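PDB 4RK0: LacI family sugar-binding transcriptional regulator from Enterococcus faecalis V583, which binds ribose in this crystal and, as a LacI-family regulator, probably controls transcription by binding DNA in response to a sugar. Local coordinates for residues His125-Val130 against Lys176-Gly181; Val130-His135 against Val155-Thr160. All blocks are in the same frame, centred on the assembly; numbering follows the deposited sequence.

Contact 1: His125-Val130 against Lys176-Gly181; sequences HEQVIV and KTESTG
His125 and Thr180 meet where two neighbouring parallel strands begin, 127-132 and 181-184, in the four-stranded parallel sheet of a periplasmic-binding-protein-like α/β domain. The CB of His125 points toward the 176-181 segment. With chi1 -67°, CG is set opposite the carbonyl carbon, and the ring is carried over to the threonine. CG lies 3.6 Å from Thr180 OG1. ND1 is the working atom: it shares a short hydrogen bond of 2.6 Å with Thr180 OG1, which sits at the ring edge close to its plane. CE1 passes 3.4 Å from the carbonyl O of Thr180. At the tip, NE2 bonds to the carbonyl of Ala271, so the imidazole is held through both nitrogens and its rotation is fixed.

Thr180 OG1 has a second role, because a water bridges it to the backbone N of Glu126. Beside these polar contacts the backbones pair. Thr180 N donates to Gln127 O at 3.0 Å, and Ile129 N closes the bridge between Val128 and Gly181 by binding Gly181 O. Gly181 N is buried here without any partner in the model.

Before the strand, the loop packs along the side chain of Gln127. The Gln127 and Glu178 side chains run alongside each other in the same direction, their flat ends turned 70° apart, with Gln127 NE2 3.5 Å from Glu178 CB. Deeper in, Ser179 is pressed on Ile129: Ile129 CG1 approaches Ser179 CB to 3.4 Å, tighter than usual for two carbons. The loop is braced from within by an ST turn, in which Ser179 N donates to Thr177 OG1 at 3.2 Å; that same hydroxyl also bonds to the carbonyl O of Ile174.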
ATOM      1  N   HIS A 125       3.991   0.372 -32.789  1.00 32.16           N
ATOM      2  CA  HIS A 125       2.540   0.282 -32.642  1.00 28.50           C
ATOM      3  C   HIS A 125       1.857   1.477 -33.283  1.00 34.44           C
ATOM      4  O   HIS A 125       2.253   2.605 -33.044  1.00 35.96           O
ATOM      5  CB  HIS A 125       2.169   0.148 -31.175  1.00 31.81           C
ATOM      6  CG  HIS A 125       2.639  -1.146 -30.610  1.00 34.00           C
ATOM      7  ND1 HIS A 125       1.906  -2.303 -30.729  1.00 33.52           N
ATOM      8  CD2 HIS A 125       3.809  -1.493 -30.034  1.00 33.38           C
ATOM      9  CE1 HIS A 125       2.596  -3.311 -30.221  1.00 30.79           C
ATOM     10  NE2 HIS A 125       3.758  -2.850 -29.801  1.00 33.78           N
ATOM     11  N   GLU A 126       0.813   1.206 -34.067  1.00 32.61           N
ATOM     12  CA  GLU A 126       0.155   2.202 -34.879  1.00 36.85           C
ATOM     13  C   GLU A 126      -1.265   2.453 -34.414  1.00 41.05           C
ATOM     14  O   GLU A 126      -1.859   3.502 -34.721  1.00 34.55           O
ATOM     15  CB  GLU A 126       0.178   1.747 -36.366  1.00 32.59           C
ATOM     16  CG  GLU A 126       1.546   1.362 -36.931  1.00 88.61           C
ATOM     17  CD  GLU A 126       1.494   0.887 -38.383  1.00 86.89           C
ATOM     18  OE1 GLU A 126       0.414   0.473 -38.851  1.00 66.15           O
ATOM     19  OE2 GLU A 126       2.544   0.924 -39.069  1.00 65.46           O
ATOM     20  N   GLN A 127      -1.819   1.486 -33.686  1.00 38.60           N
ATOM     21  CA  GLN A 127      -3.136   1.616 -33.092  1.00 29.42           C
ATOM     22  C   GLN A 127      -3.007   1.313 -31.626  1.00 32.78           C
ATOM     23  O   GLN A 127      -2.656   0.186 -31.248  1.00 29.20           O
ATOM     24  CB  GLN A 127      -4.114   0.650 -33.742  1.00 34.24           C
ATOM     25  CG  GLN A 127      -4.177   0.807 -35.257  1.00 46.58           C
ATOM     26  CD  GLN A 127      -5.206  -0.101 -35.894  1.00 78.43           C
ATOM     27  OE1 GLN A 127      -4.859  -1.060 -36.576  1.00 54.62           O
ATOM     28  NE2 GLN A 127      -6.479   0.195 -35.670  1.00 48.35           N
ATOM     29  N   VAL A 128      -3.241   2.328 -30.819  1.00 28.42           N
ATOM     30  CA  VAL A 128      -3.106   2.208 -29.371  1.00 35.40           C
ATOM     31  C   VAL A 128      -4.317   2.693 -28.621  1.00 37.83           C
ATOM     32  O   VAL A 128      -5.122   3.471 -29.123  1.00 35.98           O
ATOM     33  CB  VAL A 128      -1.896   2.985 -28.844  1.00 33.01           C
ATOM     34  CG1 VAL A 128      -0.614   2.477 -29.469  1.00 33.33           C
ATOM     35  CG2 VAL A 128      -2.072   4.488 -29.083  1.00 33.70           C
ATOM     36  N   ILE A 129      -4.414   2.228 -27.383  1.00 27.07           N
ATOM     37  CA  ILE A 129      -5.473   2.593 -26.487  1.00 29.55           C
ATOM     38  C   ILE A 129      -4.839   3.274 -25.305  1.00 28.06           C
ATOM     39  O   ILE A 129      -3.804   2.822 -24.821  1.00 29.07           O
ATOM     40  CB  ILE A 129      -6.219   1.356 -25.937  1.00 30.13           C
ATOM     41  CG1 ILE A 129      -6.820   0.493 -27.041  1.00 53.93           C
ATOM     42  CG2 ILE A 129      -7.254   1.808 -24.939  1.00 37.48           C
ATOM     43  CD1 ILE A 129      -8.136   1.004 -27.564  1.00 55.24           C
ATOM     44  N   VAL A 130      -5.461   4.342 -24.831  1.00 25.90           N
ATOM     45  CA  VAL A 130      -5.094   4.944 -23.568  1.00 31.39           C
ATOM     46  C   VAL A 130      -6.217   4.664 -22.596  1.00 30.92           C
ATOM     47  O   VAL A 130      -7.385   4.957 -22.880  1.00 31.78           O
ATOM     48  CB  VAL A 130      -4.874   6.468 -23.675  1.00 27.24           C
ATOM     49  CG1 VAL A 130      -4.499   7.034 -22.309  1.00 34.91           C
ATOM     50  CG2 VAL A 130      -3.802   6.784 -24.693  1.00 31.68           C
ATOM     51  N   LYS A 176     -12.470  -5.909 -28.204  1.00 38.31           N
ATOM     52  CA  LYS A 176     -13.260  -5.597 -29.389  1.00 39.80           C
ATOM     53  C   LYS A 176     -12.525  -4.709 -30.396  1.00 52.27           C
ATOM     54  O   LYS A 176     -13.013  -4.531 -31.492  1.00 45.23           O
ATOM     55  CB  LYS A 176     -14.575  -4.919 -28.986  1.00 36.61           C
ATOM     56  CG  LYS A 176     -15.603  -5.854 -28.372  1.00 62.94           C
ATOM     57  CD  LYS A 176     -16.851  -5.080 -27.973  1.00 64.28           C
ATOM     58  CE  LYS A 176     -17.992  -5.998 -27.575  1.00106.40           C
ATOM     59  NZ  LYS A 176     -17.746  -6.637 -26.256  1.00 82.30           N
ATOM     60  N   THR A 177     -11.359  -4.169 -30.039  1.00 41.56           N
ATOM     61  CA  THR A 177     -10.663  -3.173 -30.876  1.00 38.36           C
ATOM     62  C   THR A 177      -9.564  -3.842 -31.684  1.00 39.43           C
ATOM     63  O   THR A 177      -9.243  -5.005 -31.442  1.00 41.33           O
ATOM     64  CB  THR A 177      -9.976  -2.065 -30.032  1.00 31.26           C
ATOM     65  OG1 THR A 177      -8.804  -2.608 -29.389  1.00 37.38           O
ATOM     66  CG2 THR A 177     -10.887  -1.492 -28.962  1.00 27.39           C
ATOM     67  N   GLU A 178      -8.975  -3.083 -32.618  1.00 46.23           N
ATOM     68  CA  GLU A 178      -7.822  -3.511 -33.428  1.00 40.17           C
ATOM     69  C   GLU A 178      -6.466  -3.072 -32.846  1.00 36.94           C
ATOM     70  O   GLU A 178      -5.417  -3.235 -33.491  1.00 39.87           O
ATOM     71  CB  GLU A 178      -7.933  -2.907 -34.837  1.00 57.63           C
ATOM     72  CG  GLU A 178      -9.105  -3.405 -35.661  1.00 62.54           C
ATOM     73  CD  GLU A 178      -8.689  -4.462 -36.653  1.00101.30           C
ATOM     74  OE1 GLU A 178      -8.932  -4.269 -37.864  1.00 78.99           O
ATOM     75  OE2 GLU A 178      -8.100  -5.470 -36.218  1.00 68.14           O
ATOM     76  N   SER A 179      -6.492  -2.494 -31.652  1.00 33.71           N
ATOM     77  CA  SER A 179      -5.283  -1.957 -31.027  1.00 35.85           C
ATOM     78  C   SER A 179      -4.274  -3.042 -30.608  1.00 34.65           C
ATOM     79  O   SER A 179      -4.637  -4.203 -30.356  1.00 41.07           O
ATOM     80  CB  SER A 179      -5.669  -1.091 -29.835  1.00 38.58           C
ATOM     81  OG  SER A 179      -6.331   0.102 -30.232  1.00 46.38           O
ATOM     82  N   THR A 180      -3.002  -2.664 -30.564  1.00 30.88           N
ATOM     83  CA  THR A 180      -1.916  -3.581 -30.264  1.00 30.18           C
ATOM     84  C   THR A 180      -1.089  -3.135 -29.064  1.00 32.16           C
ATOM     85  O   THR A 180      -0.330  -3.916 -28.509  1.00 30.28           O
ATOM     86  CB  THR A 180      -1.005  -3.706 -31.505  1.00 33.64           C
ATOM     87  OG1 THR A 180      -0.463  -2.405 -31.845  1.00 30.63           O
ATOM     88  CG2 THR A 180      -1.826  -4.230 -32.668  1.00 42.54           C
ATOM     89  N   GLY A 181      -1.246  -1.883 -28.657  1.00 29.87           N
ATOM     90  CA  GLY A 181      -0.438  -1.279 -27.600  1.00 26.90           C
ATOM     91  C   GLY A 181      -1.359  -0.532 -26.658  1.00 29.25           C
ATOM     92  O   GLY A 181      -2.292   0.095 -27.090  1.00 26.61           O
TER
HETATM   93  O   HOH W   1      -0.369  -1.112 -34.228  1.00 31.93           O

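Contact 2: Val130-His135 against Val155-Thr160; sequences VVMPPH and VQLIET
Val130 to Met132 pair in parallel with Leu157 to Glu159, the two strands of a beta-alpha-beta unit whose connecting helix is 138-150. Four backbone bonds hold them together. Three are near straight, among them Ile158 N to Val130 O at 2.9 Å. In the last, Thr160 N comes to Met132 O from 38° above the carbonyl plane, as the pairing runs out into loop.

Each face has one tight spot. On the one carrying Val130 and Met132, chi1 of the methionine (71°) sets CG between the backbone N and the carbonyl carbon and swings it, with SD beyond, onto Leu157 CD1, each at 3.4 Å; Leu144 of the helix touches Met132 as well. On the other face Val131 CG1 is pressed to 3.5 Å from Thr160 CG2, while Ala170 covers Val131 and Ile158.

Toward the loop end of the Met132 face the packing is looser and opens to solvent, where Glu159 and Pro134 are exposed. Glu159, its chain extended, passes obliquely by Pro134, with Glu159 CD 4.0 Å from Pro134 CB. The carboxylate is also linked to the other segment by a water, which donates to both Glu159 OE2, at 2.9 Å, and Pro133 O, at 2.7 Å.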
ATOM      1  N   VAL A 130      -5.461   4.342 -24.831  1.00 25.90           N
ATOM      2  CA  VAL A 130      -5.094   4.944 -23.568  1.00 31.39           C
ATOM      3  C   VAL A 130      -6.217   4.664 -22.596  1.00 30.92           C
ATOM      4  O   VAL A 130      -7.385   4.957 -22.880  1.00 31.78           O
ATOM      5  CB  VAL A 130      -4.874   6.468 -23.675  1.00 27.24           C
ATOM      6  CG1 VAL A 130      -4.499   7.034 -22.309  1.00 34.91           C
ATOM      7  CG2 VAL A 130      -3.802   6.784 -24.693  1.00 31.68           C
ATOM      8  N   VAL A 131      -5.890   4.066 -21.452  1.00 31.29           N
ATOM      9  CA  VAL A 131      -6.913   3.685 -20.490  1.00 30.36           C
ATOM     10  C   VAL A 131      -6.770   4.600 -19.297  1.00 35.71           C
ATOM     11  O   VAL A 131      -5.695   4.652 -18.640  1.00 28.34           O
ATOM     12  CB  VAL A 131      -6.752   2.210 -20.022  1.00 30.18           C
ATOM     13  CG1 VAL A 131      -7.843   1.844 -19.031  1.00 30.03           C
ATOM     14  CG2 VAL A 131      -6.769   1.251 -21.186  1.00 32.11           C
ATOM     15  N   MET A 132      -7.842   5.324 -18.995  1.00 31.57           N
ATOM     16  CA  MET A 132      -7.779   6.389 -17.972  1.00 26.33           C
ATOM     17  C   MET A 132      -9.139   6.703 -17.365  1.00 27.08           C
ATOM     18  O   MET A 132     -10.134   6.300 -17.928  1.00 30.67           O
ATOM     19  CB  MET A 132      -7.175   7.642 -18.617  1.00 30.60           C
ATOM     20  CG  MET A 132      -8.045   8.379 -19.635  1.00 35.37           C
ATOM     21  SD  MET A 132      -7.032   9.691 -20.413  1.00 33.62           S
ATOM     22  CE  MET A 132      -6.820  10.823 -19.053  1.00 31.23           C
ATOM     23  N   PRO A 133      -9.187   7.431 -16.225  1.00 27.40           N
ATOM     24  CA  PRO A 133     -10.468   7.752 -15.625  1.00 24.37           C
ATOM     25  C   PRO A 133     -11.161   8.882 -16.336  1.00 42.54           C
ATOM     26  O   PRO A 133     -10.497   9.653 -17.022  1.00 29.19           O
ATOM     27  CB  PRO A 133     -10.124   8.163 -14.186  1.00 30.22           C
ATOM     28  CG  PRO A 133      -8.712   8.635 -14.247  1.00 31.09           C
ATOM     29  CD  PRO A 133      -8.065   7.993 -15.449  1.00 30.54           C
ATOM     30  N   PRO A 134     -12.495   8.958 -16.195  1.00 36.52           N
ATOM     31  CA  PRO A 134     -13.219  10.131 -16.693  1.00 32.58           C
ATOM     32  C   PRO A 134     -12.995  11.311 -15.793  1.00 25.89           C
ATOM     33  O   PRO A 134     -12.627  11.124 -14.643  1.00 29.61           O
ATOM     34  CB  PRO A 134     -14.684   9.670 -16.634  1.00 40.38           C
ATOM     35  CG  PRO A 134     -14.727   8.739 -15.472  1.00 38.71           C
ATOM     36  CD  PRO A 134     -13.411   7.983 -15.570  1.00 50.25           C
ATOM     37  N   HIS A 135     -13.216  12.538 -16.300  1.00 32.51           N
ATOM     38  CA  HIS A 135     -13.016  13.786 -15.534  1.00 39.83           C
ATOM     39  C   HIS A 135     -11.777  13.671 -14.684  1.00 33.05           C
ATOM     40  O   HIS A 135     -11.790  13.841 -13.467  1.00 34.67           O
ATOM     41  CB  HIS A 135     -14.255  14.151 -14.697  1.00 32.82           C
ATOM     42  CG  HIS A 135     -15.536  14.005 -15.458  1.00 45.79           C
ATOM     43  ND1 HIS A 135     -15.745  14.616 -16.681  1.00 58.93           N
ATOM     44  CD2 HIS A 135     -16.660  13.298 -15.194  1.00 79.91           C
ATOM     45  CE1 HIS A 135     -16.949  14.304 -17.126  1.00 65.05           C
ATOM     46  NE2 HIS A 135     -17.524  13.505 -16.243  1.00 82.28           N
ATOM     47  N   VAL A 155      -5.258   6.689 -31.948  1.00 28.20           N
ATOM     48  CA  VAL A 155      -5.377   6.549 -30.503  1.00 28.25           C
ATOM     49  C   VAL A 155      -6.837   6.457 -30.128  1.00 36.32           C
ATOM     50  O   VAL A 155      -7.635   7.281 -30.567  1.00 40.06           O
ATOM     51  CB  VAL A 155      -4.827   7.783 -29.774  1.00 40.84           C
ATOM     52  CG1 VAL A 155      -4.913   7.585 -28.265  1.00 42.37           C
ATOM     53  CG2 VAL A 155      -3.411   8.103 -30.217  1.00 44.84           C
ATOM     54  N   GLN A 156      -7.188   5.452 -29.326  1.00 28.91           N
ATOM     55  CA  GLN A 156      -8.492   5.384 -28.734  1.00 32.56           C
ATOM     56  C   GLN A 156      -8.424   5.444 -27.213  1.00 40.98           C
ATOM     57  O   GLN A 156      -7.541   4.886 -26.567  1.00 38.36           O
ATOM     58  CB  GLN A 156      -9.232   4.129 -29.213  1.00 39.88           C
ATOM     59  CG  GLN A 156     -10.585   3.924 -28.543  1.00 54.22           C
ATOM     60  CD  GLN A 156     -11.385   2.780 -29.146  1.00 83.41           C
ATOM     61  OE1 GLN A 156     -11.070   2.275 -30.230  1.00 50.87           O
ATOM     62  NE2 GLN A 156     -12.426   2.359 -28.436  1.00 55.29           N
ATOM     63  N   LEU A 157      -9.387   6.154 -26.676  1.00 33.60           N
ATOM     64  CA  LEU A 157      -9.530   6.415 -25.254  1.00 34.75           C
ATOM     65  C   LEU A 157     -10.566   5.465 -24.665  1.00 47.08           C
ATOM     66  O   LEU A 157     -11.698   5.402 -25.154  1.00 40.47           O
ATOM     67  CB  LEU A 157      -9.977   7.860 -25.064  1.00 46.89           C
ATOM     68  CG  LEU A 157     -10.039   8.375 -23.634  1.00 69.49           C
ATOM     69  CD1 LEU A 157      -8.673   8.263 -22.987  1.00121.49           C
ATOM     70  CD2 LEU A 157     -10.529   9.815 -23.607  1.00 84.77           C
ATOM     71  N   ILE A 158     -10.189   4.712 -23.636  1.00 33.02           N
ATOM     72  CA  ILE A 158     -11.188   3.980 -22.838  1.00 33.06           C
ATOM     73  C   ILE A 158     -11.175   4.507 -21.425  1.00 38.18           C
ATOM     74  O   ILE A 158     -10.132   4.538 -20.787  1.00 35.57           O
ATOM     75  CB  ILE A 158     -10.965   2.460 -22.854  1.00 35.31           C
ATOM     76  CG1 ILE A 158     -11.169   1.924 -24.275  1.00 59.17           C
ATOM     77  CG2 ILE A 158     -11.901   1.768 -21.855  1.00 38.16           C
ATOM     78  CD1 ILE A 158     -10.812   0.469 -24.455  1.00 45.93           C
ATOM     79  N   GLU A 159     -12.332   4.960 -20.948  1.00 28.49           N
ATOM     80  CA  GLU A 159     -12.446   5.479 -19.581  1.00 27.33           C
ATOM     81  C   GLU A 159     -12.859   4.383 -18.646  1.00 40.62           C
ATOM     82  O   GLU A 159     -13.704   3.522 -18.968  1.00 38.38           O
ATOM     83  CB  GLU A 159     -13.414   6.670 -19.507  1.00 38.72           C
ATOM     84  CG  GLU A 159     -13.006   7.788 -20.449  1.00 43.48           C
ATOM     85  CD  GLU A 159     -13.994   8.929 -20.497  1.00 63.77           C
ATOM     86  OE1 GLU A 159     -15.210   8.684 -20.512  1.00 55.21           O
ATOM     87  OE2 GLU A 159     -13.540  10.082 -20.534  1.00 48.34           O
ATOM     88  N   THR A 160     -12.241   4.405 -17.481  1.00 29.17           N
ATOM     89  CA  THR A 160     -12.478   3.398 -16.498  1.00 34.27           C
ATOM     90  C   THR A 160     -11.965   3.931 -15.187  1.00 34.29           C
ATOM     91  O   THR A 160     -11.198   4.882 -15.166  1.00 47.18           O
ATOM     92  CB  THR A 160     -11.793   2.061 -16.901  1.00 31.55           C
ATOM     93  OG1 THR A 160     -12.477   0.963 -16.264  1.00 33.20           O
ATOM     94  CG2 THR A 160     -10.250   2.066 -16.504  1.00 28.46           C
TER
HETATM   95  O   HOH W   2     -10.883  10.730 -19.487  1.00 37.20           O

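Strand 127-132 is the shared element: contact 1 pairs its start with the strand entered at Gly181, contact 2 its end with the outermost strand 154-159. Along the chain, contact 2 is nested inside the loop closed by contact 1, and their centres are 13 Å apart. The two touch directly, through a probable hydrogen bond from Gln156 N to Val128 O (2.9 Å) and through Ile129 CG2 packed on Ile158 CD1 (3.8 Å). Contact 2 is the one near the sugar: the side chain of Pro133 lies about 8 Å from the bound ribose, and the helix that follows supplies Asn139, Ile140 and Arg143 to the pocket.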